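Local coordinates for tannase (Lactobacillus plantarum, PDB 3WA7), which probably hydrolyses the galloyl ester bonds of tannins, as a tannase of the alpha/beta-hydrolase fold, at residues T267-L272 with L282-A287. Numbering follows the deposited sequence. Where two conformers were deposited one is given.
Sequences TYLNQL and LTLNEA
N270 sets its CG anti to its own carbonyl carbon (chi1 -68°), and a small chi2 turns the amide toward the backbone of L284. L269 has CG anti to its backbone N (chi1 -172°), which brings CG and the CD1 branch to the loop, CG against L284 and CD1 near L282 O and T283 CA. The N270 amide then makes two hydrogen bonds to one residue. L284 N donates to N270 OD1 at 2.8 Å, in the carbonyl plane and on a lone pair. N270 ND2 donates to L284 O at 3.0 Å, with an N-H...O angle of 158°. The amide thus pairs with the loop backbone much as a neighbouring strand would. It ties the C-terminal part of helix 252-271 to the loop that leads into helix 291-309, at the periphery of the alpha/beta-hydrolase chain. An aspartate in its place would probably leave L284 O without its N-H donor and set a carboxylate oxygen against it. Beside the amide, L269 CG meets L284 CD1 at 3.9 Å, the two side chains crossing at about a right angle. F292 lies against both leucines, and W218 touches L284. Two waters bridge L282 O to the helix backbone, one to L269 O and the other to N270 O.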
# COMPACT_ATOMS: atom_id res chain seq x y z
N THR A 267 -10.04 23.04 -0.25
CA THR A 267 -11.10 22.87 -1.24
C THR A 267 -11.29 21.40 -1.59
O THR A 267 -12.41 20.91 -1.65
CB THR A 267 -10.79 23.68 -2.51
OG1 THR A 267 -10.70 25.06 -2.16
CG2 THR A 267 -11.89 23.49 -3.54
N TYR A 268 -10.18 20.71 -1.82
CA TYR A 268 -10.23 19.29 -2.14
C TYR A 268 -10.88 18.51 -1.00
O TYR A 268 -11.81 17.73 -1.20
CB TYR A 268 -8.82 18.75 -2.38
CG TYR A 268 -8.78 17.24 -2.44
CD1 TYR A 268 -9.41 16.55 -3.48
CD2 TYR A 268 -8.18 16.50 -1.43
CE1 TYR A 268 -9.44 15.15 -3.50
CE2 TYR A 268 -8.20 15.11 -1.44
CZ TYR A 268 -8.83 14.44 -2.48
OH TYR A 268 -8.85 13.06 -2.50
N LEU A 269 -10.37 18.72 0.21
CA LEU A 269 -10.89 18.02 1.38
C LEU A 269 -12.38 18.28 1.56
O LEU A 269 -13.18 17.35 1.72
CB LEU A 269 -10.11 18.44 2.63
CG LEU A 269 -10.34 17.71 3.97
CD1 LEU A 269 -11.62 18.20 4.63
CD2 LEU A 269 -10.37 16.21 3.74
N ASN A 270 -12.78 19.55 1.52
CA ASN A 270 -14.19 19.88 1.70
C ASN A 270 -15.11 19.25 0.67
O ASN A 270 -16.21 18.80 1.01
CB ASN A 270 -14.39 21.40 1.69
CG ASN A 270 -13.77 22.08 2.90
OD1 ASN A 270 -13.44 21.42 3.89
ND2 ASN A 270 -13.64 23.40 2.84
N GLN A 271 -14.69 19.21 -0.59
CA GLN A 271 -15.54 18.64 -1.63
C GLN A 271 -15.69 17.12 -1.56
O GLN A 271 -16.55 16.56 -2.24
CB GLN A 271 -15.06 19.09 -3.02
CG GLN A 271 -13.66 18.67 -3.40
CD GLN A 271 -13.63 17.31 -4.07
OE1 GLN A 271 -14.32 17.07 -5.06
NE2 GLN A 271 -12.81 16.41 -3.54
N LEU A 272 -14.88 16.46 -0.74
CA LEU A 272 -14.98 15.01 -0.60
C LEU A 272 -16.24 14.66 0.18
O LEU A 272 -16.76 13.55 0.08
CB LEU A 272 -13.77 14.45 0.16
CG LEU A 272 -12.43 14.37 -0.58
CD1 LEU A 272 -11.36 13.82 0.36
CD2 LEU A 272 -12.56 13.48 -1.81
N LEU A 282 -17.08 16.87 7.41
CA LEU A 282 -15.78 17.29 7.92
C LEU A 282 -15.20 18.31 6.96
O LEU A 282 -15.26 18.13 5.74
CB LEU A 282 -14.84 16.09 8.04
CG LEU A 282 -15.24 15.03 9.06
CD1 LEU A 282 -14.24 13.88 9.02
CD2 LEU A 282 -15.30 15.64 10.45
N THR A 283 -14.62 19.38 7.50
CA THR A 283 -14.07 20.43 6.65
C THR A 283 -12.79 21.07 7.19
O THR A 283 -12.32 20.77 8.29
CB THR A 283 -15.09 21.59 6.46
OG1 THR A 283 -15.38 22.16 7.74
CG2 THR A 283 -16.38 21.08 5.83
N LEU A 284 -12.24 21.96 6.37
CA LEU A 284 -11.05 22.72 6.70
C LEU A 284 -11.32 24.13 6.22
O LEU A 284 -11.96 24.32 5.18
CB LEU A 284 -9.81 22.18 5.97
CG LEU A 284 -9.23 20.85 6.45
CD1 LEU A 284 -8.06 20.46 5.55
CD2 LEU A 284 -8.77 20.99 7.90
N ASN A 285 -10.86 25.13 6.97
CA ASN A 285 -11.09 26.50 6.53
C ASN A 285 -9.90 26.93 5.67
O ASN A 285 -9.01 26.13 5.38
CB ASN A 285 -11.26 27.46 7.71
CG ASN A 285 -10.02 27.56 8.58
OD1 ASN A 285 -8.91 27.28 8.13
ND2 ASN A 285 -10.21 27.99 9.82
N GLU A 286 -9.90 28.19 5.28
CA GLU A 286 -8.84 28.72 4.44
C GLU A 286 -7.44 28.60 5.05
O GLU A 286 -6.45 28.58 4.31
CB GLU A 286 -9.16 30.18 4.09
CG GLU A 286 -8.06 30.92 3.34
CD GLU A 286 -7.10 31.64 4.27
OE1 GLU A 286 -6.15 32.28 3.76
OE2 GLU A 286 -7.29 31.57 5.50
N ALA A 287 -7.35 28.49 6.37
CA ALA A 287 -6.05 28.39 7.03
C ALA A 287 -5.60 26.96 7.38
O ALA A 287 -4.57 26.77 8.02
CB ALA A 287 -6.05 29.25 8.29
O HOH W 1 -14.86 16.35 3.76
O HOH W 2 -17.33 18.61 3.50